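Local coordinates for phosphatase (Thermotoga maritima, PDB 1NF2), which probably acts as a magnesium-dependent phosphatase of the haloacid dehalogenase (HAD) superfamily, at residues A[82-85]-A[86-89]; A[93-97]-A[98-102]; A[134-137]-A[138-142]. One frame throughout, in Å; residues are numbered along the deposited sequence.

Overall arrangement
All three contacts are local, lie in series along the chain, and sit away from the magnesium site. Contact 1 (82-89) comes first, where the loop after strand 76-80 turns into helix 85-95. Contact 2 (93-102) follows at the other end of that helix and carries the chain toward strand 102-105. Contact 3 (134-142) forms the first turns of helix 136-143. None closes a long loop, and none nests in or crosses another. Helix 136-143 ties them together: Ala88 and Lys89 of contact 1 pack on Val140 and Ser141, while Trp102 of contact 2 packs against Leu136, beside the six-stranded sheet, which is separate from the eight-stranded sheet whose strand 4-8 ends in the magnesium ligand Asp8.

Contact 1: A[82-85]-A[86-89]; sequences KIPP and EVAK
Ile83 and Ala88 make the tightest apolar touch across this helix start, with Ile83 CG2 3.5 Å from Ala88 CB. The first torsion of Ile83 (chi1 -70°) sets CG2 opposite its own backbone N, and this short branch faces the first turn while the longer CG1-CD1 arm leads away from it. Ile83 CG2 also lies 4.3 Å from Val87 CG1. The ring of Pro84 and the branches of Val87 lie side by side, pointing the same way, Pro84 CG 3.9 Å from Val87 CB.

The polar part is all backbone. Pro84 is the N-cap residue, and its carbonyl O takes the N-H of Ala88 at 2.8 Å, nearly head-on. One residue on, Pro85 O accepts from Lys89 N at 3.0 Å, with the donor above the carbonyl plane. Proline suits position 85, the first of the helix, because an N-H there would have no preceding turn to bond to, and its ring holds phi near a helical value. Small Ala88 lets the loop and a second helix come close.

Helix 136-143 covers that side, with Val140 on Ala88 and Ser141 on Lys89, while Ile83 is joined to Thr145 through the backbone.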
ATOM      1  N   LYS A  82      -8.650  -2.217 -10.255  1.00 20.12           N
ATOM      2  CA  LYS A  82      -7.638  -2.613 -11.232  1.00 22.56           C
ATOM      3  C   LYS A  82      -7.690  -1.788 -12.511  1.00 23.15           C
ATOM      4  O   LYS A  82      -8.577  -0.943 -12.694  1.00 18.61           O
ATOM      5  CB  LYS A  82      -7.789  -4.102 -11.561  1.00 40.08           C
ATOM      6  CG  LYS A  82      -9.181  -4.506 -12.012  1.00 42.53           C
ATOM      7  CD  LYS A  82      -9.450  -5.981 -11.731  1.00 43.62           C
ATOM      8  CE  LYS A  82      -8.453  -6.890 -12.435  1.00 46.55           C
ATOM      9  NZ  LYS A  82      -8.694  -8.334 -12.133  1.00 49.30           N
ATOM     10  N   ILE A  83      -6.703  -1.992 -13.376  1.00 28.25           N
ATOM     11  CA  ILE A  83      -6.696  -1.290 -14.650  1.00 32.18           C
ATOM     12  C   ILE A  83      -7.614  -2.114 -15.556  1.00 34.45           C
ATOM     13  O   ILE A  83      -7.401  -3.317 -15.746  1.00 34.91           O
ATOM     14  CB  ILE A  83      -5.278  -1.219 -15.270  1.00 35.99           C
ATOM     15  CG1 ILE A  83      -4.391  -0.272 -14.463  1.00 37.23           C
ATOM     16  CG2 ILE A  83      -5.361  -0.712 -16.698  1.00 35.98           C
ATOM     17  CD1 ILE A  83      -3.209  -0.945 -13.804  1.00 40.48           C
ATOM     18  N   PRO A  84      -8.667  -1.487 -16.101  1.00 45.28           N
ATOM     19  CA  PRO A  84      -9.588  -2.218 -16.982  1.00 49.77           C
ATOM     20  C   PRO A  84      -8.839  -2.865 -18.147  1.00 52.95           C
ATOM     21  O   PRO A  84      -8.020  -2.218 -18.801  1.00 54.21           O
ATOM     22  CB  PRO A  84     -10.574  -1.139 -17.430  1.00 39.89           C
ATOM     23  CG  PRO A  84      -9.781   0.139 -17.320  1.00 39.26           C
ATOM     24  CD  PRO A  84      -9.015  -0.057 -16.033  1.00 36.80           C
ATOM     25  N   PRO A  85      -9.104  -4.158 -18.411  1.00 66.60           N
ATOM     26  CA  PRO A  85      -8.462  -4.916 -19.491  1.00 68.15           C
ATOM     27  C   PRO A  85      -8.357  -4.178 -20.824  1.00 67.94           C
ATOM     28  O   PRO A  85      -7.552  -4.548 -21.674  1.00 68.83           O
ATOM     29  CB  PRO A  85      -9.323  -6.172 -19.581  1.00 72.45           C
ATOM     30  CG  PRO A  85      -9.699  -6.400 -18.161  1.00 71.89           C
ATOM     31  CD  PRO A  85     -10.090  -5.001 -17.710  1.00 72.20           C
ATOM     32  N   GLU A  86      -9.170  -3.139 -21.001  1.00 55.87           N
ATOM     33  CA  GLU A  86      -9.147  -2.355 -22.229  1.00 56.17           C
ATOM     34  C   GLU A  86      -8.003  -1.356 -22.201  1.00 53.36           C
ATOM     35  O   GLU A  86      -7.092  -1.423 -23.024  1.00 54.09           O
ATOM     36  CB  GLU A  86     -10.475  -1.621 -22.423  1.00 70.05           C
ATOM     37  CG  GLU A  86     -11.622  -2.542 -22.796  1.00 75.50           C
ATOM     38  CD  GLU A  86     -11.304  -3.403 -24.006  1.00 78.43           C
ATOM     39  OE1 GLU A  86     -11.007  -2.836 -25.081  1.00 80.65           O
ATOM     40  OE2 GLU A  86     -11.348  -4.645 -23.884  1.00 79.80           O
ATOM     41  N   VAL A  87      -8.053  -0.423 -21.257  1.00 44.31           N
ATOM     42  CA  VAL A  87      -6.991   0.563 -21.123  1.00 39.88           C
ATOM     43  C   VAL A  87      -5.674  -0.185 -20.912  1.00 38.46           C
ATOM     44  O   VAL A  87      -4.612   0.266 -21.339  1.00 35.94           O
ATOM     45  CB  VAL A  87      -7.253   1.495 -19.925  1.00 29.02           C
ATOM     46  CG1 VAL A  87      -6.012   2.316 -19.613  1.00 27.69           C
ATOM     47  CG2 VAL A  87      -8.425   2.416 -20.234  1.00 28.29           C
ATOM     48  N   ALA A  88      -5.755  -1.341 -20.260  1.00 36.92           N
ATOM     49  CA  ALA A  88      -4.575  -2.149 -19.996  1.00 36.29           C
ATOM     50  C   ALA A  88      -4.022  -2.677 -21.311  1.00 35.65           C
ATOM     51  O   ALA A  88      -2.814  -2.641 -21.546  1.00 34.52           O
ATOM     52  CB  ALA A  88      -4.926  -3.307 -19.076  1.00 33.88           C
ATOM     53  N   LYS A  89      -4.915  -3.169 -22.166  1.00 34.92           N
ATOM     54  CA  LYS A  89      -4.511  -3.698 -23.460  1.00 35.29           C
ATOM     55  C   LYS A  89      -3.897  -2.581 -24.296  1.00 32.40           C
ATOM     56  O   LYS A  89      -2.853  -2.770 -24.915  1.00 31.83           O
ATOM     57  CB  LYS A  89      -5.707  -4.305 -24.196  1.00 66.05           C
ATOM     58  CG  LYS A  89      -5.321  -5.065 -25.460  1.00 73.60           C
ATOM     59  CD  LYS A  89      -6.511  -5.789 -26.071  1.00 79.33           C
ATOM     60  CE  LYS A  89      -6.086  -6.643 -27.257  1.00 81.98           C
ATOM     61  NZ  LYS A  89      -7.228  -7.406 -27.834  1.00 84.95           N
TER

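Contact 2: A[93-97]-A[98-102]; sequences EYIKP and LNVHW
Leu98 folds back on the C-terminal part of helix 85-95, its CB only 3.2 Å from Ile95 O. Leu98 N donates to Ile95 O at 3.1 Å, but at a bent 135° and from above the carbonyl plane, as in a tight turn. The leucine branches separate: CD1 stays by the carbonyl carbon of Pro97, whereas Leu98 CD2 lies 4.5 Å from Tyr94 CE2 in an oblique, loose approach. A branched apolar side chain fits here, since it can cover the turn and still reach helix 154-168.

Ile95 does the inward packing. Its chain is extended, with CG1 opposite the backbone N (chi1 -155°), and this brings Ile95 CG1 to 3.6 Å and Ile95 CD1 to 3.7 Å from Val100 CG2. The two side chains cross at about a right angle, so one methyl of the valine rests against the outer arm of the isoleucine. Both residues are buried, and their beta-branched shapes fill the corner between helix and returning chain.

Trp102 pairs with Lys96, whose CG passes obliquely 4.4 Å from Trp102 NE1; the broad indole flanks the aliphatic chain, and the ammonium forms a salt bridge with Glu113. Lys96 contributes its carbonyl too. Asn99 N donates to Lys96 O at 2.9 Å, and a water donates to the same oxygen while accepting from Val100 N at 2.7 Å. The water thus links the turn to the chain that leaves it. Asn99 has a positive phi (38°), which asparagine tolerates better than most non-glycine residues.

Around the turn, Ile95 rests on Leu150 of strand 147-151, Tyr94 and Leu98 touch Ile163 of helix 154-168, and the backbone of His101 pairs with that of Ile151.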
ATOM      1  N   GLU A  93      -0.043  -2.644 -25.764  1.00 26.24           N
ATOM      2  CA  GLU A  93       0.197  -2.607 -27.203  1.00 28.85           C
ATOM      3  C   GLU A  93       0.972  -1.346 -27.582  1.00 28.73           C
ATOM      4  O   GLU A  93       1.732  -1.336 -28.547  1.00 28.55           O
ATOM      5  CB  GLU A  93      -1.128  -2.681 -27.963  1.00 53.08           C
ATOM      6  CG  GLU A  93      -1.743  -4.074 -27.926  1.00 59.72           C
ATOM      7  CD  GLU A  93      -3.066  -4.170 -28.665  1.00 64.91           C
ATOM      8  OE1 GLU A  93      -3.607  -5.296 -28.755  1.00 67.03           O
ATOM      9  OE2 GLU A  93      -3.564  -3.128 -29.151  1.00 66.74           O
ATOM     10  N   TYR A  94       0.803  -0.294 -26.795  1.00 36.74           N
ATOM     11  CA  TYR A  94       1.495   0.964 -27.035  1.00 36.59           C
ATOM     12  C   TYR A  94       2.955   0.874 -26.576  1.00 39.39           C
ATOM     13  O   TYR A  94       3.874   1.349 -27.251  1.00 38.21           O
ATOM     14  CB  TYR A  94       0.798   2.074 -26.252  1.00 27.00           C
ATOM     15  CG  TYR A  94       1.315   3.471 -26.519  1.00 24.13           C
ATOM     16  CD1 TYR A  94       0.704   4.293 -27.469  1.00 23.58           C
ATOM     17  CD2 TYR A  94       2.384   3.987 -25.792  1.00 23.86           C
ATOM     18  CE1 TYR A  94       1.145   5.602 -27.682  1.00 21.72           C
ATOM     19  CE2 TYR A  94       2.833   5.288 -25.998  1.00 22.28           C
ATOM     20  CZ  TYR A  94       2.208   6.091 -26.942  1.00 23.46           C
ATOM     21  OH  TYR A  94       2.651   7.377 -27.135  1.00 24.41           O
ATOM     22  N   ILE A  95       3.153   0.237 -25.427  1.00 33.61           N
ATOM     23  CA  ILE A  95       4.465   0.114 -24.815  1.00 34.47           C
ATOM     24  C   ILE A  95       5.422  -0.932 -25.391  1.00 35.14           C
ATOM     25  O   ILE A  95       6.641  -0.754 -25.340  1.00 35.57           O
ATOM     26  CB  ILE A  95       4.292  -0.144 -23.310  1.00 55.05           C
ATOM     27  CG1 ILE A  95       5.522   0.326 -22.550  1.00 57.73           C
ATOM     28  CG2 ILE A  95       4.070  -1.625 -23.055  1.00 55.96           C
ATOM     29  CD1 ILE A  95       5.406   0.098 -21.066  1.00 62.73           C
ATOM     30  N   LYS A  96       4.893  -2.019 -25.943  1.00 36.54           N
ATOM     31  CA  LYS A  96       5.754  -3.067 -26.480  1.00 38.09           C
ATOM     32  C   LYS A  96       6.671  -2.645 -27.633  1.00 39.16           C
ATOM     33  O   LYS A  96       7.861  -2.960 -27.624  1.00 39.16           O
ATOM     34  CB  LYS A  96       4.916  -4.291 -26.875  1.00 47.01           C
ATOM     35  CG  LYS A  96       4.359  -5.045 -25.660  1.00 50.65           C
ATOM     36  CD  LYS A  96       3.396  -6.170 -26.045  1.00 53.03           C
ATOM     37  CE  LYS A  96       4.110  -7.351 -26.691  1.00 54.41           C
ATOM     38  NZ  LYS A  96       5.056  -8.028 -25.752  1.00 53.26           N
ATOM     39  N   PRO A  97       6.140  -1.927 -28.636  1.00 44.63           N
ATOM     40  CA  PRO A  97       7.014  -1.520 -29.741  1.00 44.46           C
ATOM     41  C   PRO A  97       8.188  -0.671 -29.252  1.00 45.31           C
ATOM     42  O   PRO A  97       9.203  -0.544 -29.934  1.00 45.09           O
ATOM     43  CB  PRO A  97       6.075  -0.732 -30.654  1.00 33.73           C
ATOM     44  CG  PRO A  97       4.746  -1.384 -30.412  1.00 33.62           C
ATOM     45  CD  PRO A  97       4.744  -1.545 -28.907  1.00 34.58           C
ATOM     46  N   LEU A  98       8.039  -0.097 -28.063  1.00 37.21           N
ATOM     47  CA  LEU A  98       9.072   0.746 -27.467  1.00 37.69           C
ATOM     48  C   LEU A  98      10.185  -0.046 -26.781  1.00 38.70           C
ATOM     49  O   LEU A  98      11.084   0.536 -26.171  1.00 39.13           O
ATOM     50  CB  LEU A  98       8.427   1.706 -26.462  1.00 36.52           C
ATOM     51  CG  LEU A  98       8.044   3.108 -26.944  1.00 37.15           C
ATOM     52  CD1 LEU A  98       7.557   3.057 -28.379  1.00 37.36           C
ATOM     53  CD2 LEU A  98       6.994   3.694 -26.021  1.00 33.78           C
ATOM     54  N   ASN A  99      10.126  -1.370 -26.889  1.00 40.18           N
ATOM     55  CA  ASN A  99      11.118  -2.244 -26.267  1.00 42.91           C
ATOM     56  C   ASN A  99      11.576  -1.767 -24.893  1.00 43.50           C
ATOM     57  O   ASN A  99      12.621  -1.122 -24.760  1.00 42.46           O
ATOM     58  CB  ASN A  99      12.335  -2.421 -27.177  1.00 69.96           C
ATOM     59  CG  ASN A  99      12.269  -3.701 -27.982  1.00 72.89           C
ATOM     60  OD1 ASN A  99      11.451  -3.837 -28.894  1.00 73.40           O
ATOM     61  ND2 ASN A  99      13.124  -4.661 -27.635  1.00 75.22           N
ATOM     62  N   VAL A 100      10.780  -2.095 -23.879  1.00 40.22           N
ATOM     63  CA  VAL A 100      11.068  -1.724 -22.499  1.00 39.56           C
ATOM     64  C   VAL A 100      10.968  -2.957 -21.611  1.00 39.19           C
ATOM     65  O   VAL A 100      10.591  -4.036 -22.066  1.00 39.54           O
ATOM     66  CB  VAL A 100      10.064  -0.682 -21.985  1.00 54.11           C
ATOM     67  CG1 VAL A 100      10.146   0.580 -22.823  1.00 55.65           C
ATOM     68  CG2 VAL A 100       8.659  -1.259 -22.035  1.00 54.56           C
ATOM     69  N   HIS A 101      11.317  -2.793 -20.340  1.00 35.98           N
ATOM     70  CA  HIS A 101      11.241  -3.890 -19.386  1.00 35.82           C
ATOM     71  C   HIS A 101      10.068  -3.624 -18.448  1.00 32.16           C
ATOM     72  O   HIS A 101      10.139  -2.785 -17.550  1.00 29.76           O
ATOM     73  CB  HIS A 101      12.555  -4.011 -18.610  1.00 72.44           C
ATOM     74  CG  HIS A 101      13.698  -4.494 -19.448  1.00 78.58           C
ATOM     75  ND1 HIS A 101      13.686  -5.718 -20.087  1.00 81.09           N
ATOM     76  CD2 HIS A 101      14.879  -3.913 -19.772  1.00 80.66           C
ATOM     77  CE1 HIS A 101      14.808  -5.868 -20.767  1.00 82.58           C
ATOM     78  NE2 HIS A 101      15.549  -4.788 -20.593  1.00 83.18           N
ATOM     79  N   TRP A 102       8.977  -4.338 -18.683  1.00 31.27           N
ATOM     80  CA  TRP A 102       7.786  -4.161 -17.879  1.00 29.58           C
ATOM     81  C   TRP A 102       7.364  -5.438 -17.178  1.00 29.28           C
ATOM     82  O   TRP A 102       7.654  -6.545 -17.633  1.00 28.42           O
ATOM     83  CB  TRP A 102       6.632  -3.656 -18.746  1.00 33.43           C
ATOM     84  CG  TRP A 102       6.263  -4.592 -19.848  1.00 30.41           C
ATOM     85  CD1 TRP A 102       6.955  -4.814 -21.005  1.00 28.66           C
ATOM     86  CD2 TRP A 102       5.107  -5.434 -19.903  1.00 28.05           C
ATOM     87  NE1 TRP A 102       6.296  -5.739 -21.780  1.00 27.01           N
ATOM     88  CE2 TRP A 102       5.160  -6.135 -21.128  1.00 26.00           C
ATOM     89  CE3 TRP A 102       4.029  -5.660 -19.036  1.00 26.74           C
ATOM     90  CZ2 TRP A 102       4.176  -7.051 -21.508  1.00 26.22           C
ATOM     91  CZ3 TRP A 102       3.050  -6.567 -19.412  1.00 26.25           C
ATOM     92  CH2 TRP A 102       3.129  -7.253 -20.642  1.00 25.29           C
TER
HETATM   93  O   HOH W   1       8.911  -3.823 -24.857  1.00 41.49           O

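Contact 3: A[134-137]-A[138-142]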
ATOM      1  N   PRO A 134       6.676 -15.029 -20.575  1.00 45.06           N
ATOM      2  CA  PRO A 134       6.909 -14.419 -21.890  1.00 44.51           C
ATOM      3  C   PRO A 134       5.615 -13.975 -22.570  1.00 43.61           C
ATOM      4  O   PRO A 134       5.605 -13.024 -23.354  1.00 44.69           O
ATOM      5  CB  PRO A 134       7.612 -15.531 -22.660  1.00 56.30           C
ATOM      6  CG  PRO A 134       6.975 -16.768 -22.089  1.00 56.64           C
ATOM      7  CD  PRO A 134       6.997 -16.468 -20.605  1.00 56.37           C
ATOM      8  N   ASN A 135       4.521 -14.662 -22.250  1.00 34.95           N
ATOM      9  CA  ASN A 135       3.221 -14.354 -22.833  1.00 32.83           C
ATOM     10  C   ASN A 135       2.385 -13.472 -21.904  1.00 31.26           C
ATOM     11  O   ASN A 135       1.154 -13.548 -21.884  1.00 28.07           O
ATOM     12  CB  ASN A 135       2.484 -15.656 -23.140  1.00 41.78           C
ATOM     13  CG  ASN A 135       1.190 -15.428 -23.880  1.00 43.82           C
ATOM     14  OD1 ASN A 135       1.152 -14.708 -24.878  1.00 46.75           O
ATOM     15  ND2 ASN A 135       0.116 -16.045 -23.399  1.00 44.77           N
ATOM     16  N   LEU A 136       3.068 -12.624 -21.142  1.00 30.38           N
ATOM     17  CA  LEU A 136       2.407 -11.733 -20.198  1.00 30.60           C
ATOM     18  C   LEU A 136       1.374 -10.837 -20.876  1.00 31.49           C
ATOM     19  O   LEU A 136       0.338 -10.520 -20.291  1.00 29.33           O
ATOM     20  CB  LEU A 136       3.450 -10.880 -19.475  1.00 34.02           C
ATOM     21  CG  LEU A 136       2.956  -9.990 -18.333  1.00 35.55           C
ATOM     22  CD1 LEU A 136       2.106 -10.800 -17.359  1.00 34.46           C
ATOM     23  CD2 LEU A 136       4.163  -9.387 -17.623  1.00 34.45           C
ATOM     24  N   SER A 137       1.649 -10.436 -22.114  1.00 31.18           N
ATOM     25  CA  SER A 137       0.719  -9.579 -22.840  1.00 32.53           C
ATOM     26  C   SER A 137      -0.672 -10.200 -22.904  1.00 31.51           C
ATOM     27  O   SER A 137      -1.669  -9.494 -22.771  1.00 32.62           O
ATOM     28  CB  SER A 137       1.239  -9.288 -24.256  1.00 54.25           C
ATOM     29  OG  SER A 137       1.475 -10.483 -24.980  1.00 59.50           O
ATOM     30  N   GLU A 138      -0.749 -11.514 -23.100  1.00 27.90           N
ATOM     31  CA  GLU A 138      -2.054 -12.174 -23.155  1.00 30.62           C
ATOM     32  C   GLU A 138      -2.679 -12.279 -21.764  1.00 31.13           C
ATOM     33  O   GLU A 138      -3.888 -12.088 -21.593  1.00 29.40           O
ATOM     34  CB  GLU A 138      -1.947 -13.574 -23.773  1.00 53.40           C
ATOM     35  CG  GLU A 138      -3.198 -14.431 -23.534  1.00 59.22           C
ATOM     36  CD  GLU A 138      -3.206 -15.744 -24.307  1.00 62.81           C
ATOM     37  OE1 GLU A 138      -2.192 -16.470 -24.285  1.00 64.58           O
ATOM     38  OE2 GLU A 138      -4.243 -16.058 -24.927  1.00 65.28           O
ATOM     39  N   LEU A 139      -1.845 -12.592 -20.778  1.00 33.70           N
ATOM     40  CA  LEU A 139      -2.288 -12.728 -19.398  1.00 34.25           C
ATOM     41  C   LEU A 139      -3.000 -11.440 -18.965  1.00 35.28           C
ATOM     42  O   LEU A 139      -4.141 -11.468 -18.497  1.00 33.56           O
ATOM     43  CB  LEU A 139      -1.069 -12.999 -18.500  1.00 37.76           C
ATOM     44  CG  LEU A 139      -1.271 -13.673 -17.140  1.00 38.38           C
ATOM     45  CD1 LEU A 139      -1.888 -15.021 -17.358  1.00 39.56           C
ATOM     46  CD2 LEU A 139       0.057 -13.845 -16.418  1.00 38.16           C
ATOM     47  N   VAL A 140      -2.323 -10.310 -19.139  1.00 41.94           N
ATOM     48  CA  VAL A 140      -2.879  -9.014 -18.763  1.00 46.18           C
ATOM     49  C   VAL A 140      -4.073  -8.618 -19.620  1.00 48.97           C
ATOM     50  O   VAL A 140      -5.150  -8.330 -19.102  1.00 49.10           O
ATOM     51  CB  VAL A 140      -1.823  -7.894 -18.879  1.00 54.44           C
ATOM     52  CG1 VAL A 140      -2.461  -6.545 -18.572  1.00 56.43           C
ATOM     53  CG2 VAL A 140      -0.671  -8.164 -17.928  1.00 55.11           C
ATOM     54  N   SER A 141      -3.872  -8.603 -20.933  1.00 69.23           N
ATOM     55  CA  SER A 141      -4.922  -8.224 -21.871  1.00 70.62           C
ATOM     56  C   SER A 141      -6.243  -8.950 -21.652  1.00 71.06           C
ATOM     57  O   SER A 141      -7.292  -8.476 -22.080  1.00 73.71           O
ATOM     58  CB  SER A 141      -4.444  -8.454 -23.308  1.00 44.79           C
ATOM     59  OG  SER A 141      -3.341  -7.615 -23.611  1.00 43.28           O
ATOM     60  N   LYS A 142      -6.196 -10.091 -20.976  1.00 46.91           N
ATOM     61  CA  LYS A 142      -7.404 -10.867 -20.730  1.00 47.20           C
ATOM     62  C   LYS A 142      -7.756 -11.077 -19.258  1.00 45.12           C
ATOM     63  O   LYS A 142      -8.832 -11.582 -18.940  1.00 44.90           O
ATOM     64  CB  LYS A 142      -7.288 -12.226 -21.435  1.00 76.18           C
ATOM     65  CG  LYS A 142      -8.238 -13.297 -20.919  1.00 81.69           C
ATOM     66  CD  LYS A 142      -8.390 -14.458 -21.888  1.00 87.04           C
ATOM     67  CE  LYS A 142      -9.231 -14.063 -23.092  1.00 89.93           C
ATOM     68  NZ  LYS A 142      -9.590 -15.245 -23.924  1.00 91.72           N
TER
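Asn135 and Glu138 join side chains across the first turn of helix 136-143: Asn135 ND2 donates to Glu138 OE1 at 2.5 Å. The carboxylate oxygen lies almost in the amide plane of the asparagine and receives the N-H on its anti lone pair, although the two flat groups stand 80° apart. The asparagine CG lies opposite its backbone N (chi1 -174°), which turns the amide toward the glutamate.

Backbone carbonyls take the remaining hydrogen bonds. Asn135, at the N-cap, offers its carbonyl O to the N-H groups of Glu138 and Leu139, both weakly, whereas Val140 N meets Leu136 O at 2.9 Å in a nearly straight bond (177°). Ser137 O takes two donors from opposite faces of its plane, Ser141 N at 3.0 Å and Ser141 OG at 2.7 Å.

Apolar packing is carried by Leu136, whose CD1 lies 3.8 Å from Leu139 CD2 and 3.9 Å from Val140 CG2, a cluster directed at the sheet residues Ala104 and Tyr111.

The chemistry is two-sided: the apolar side chains face strands 102-105 and 110-112, while the Ser141 hydroxyl gives its hydrogen to Ser137 O, one turn back in its own helix, and a carboxylate near the helix N terminus would probably be favoured by the helix dipole.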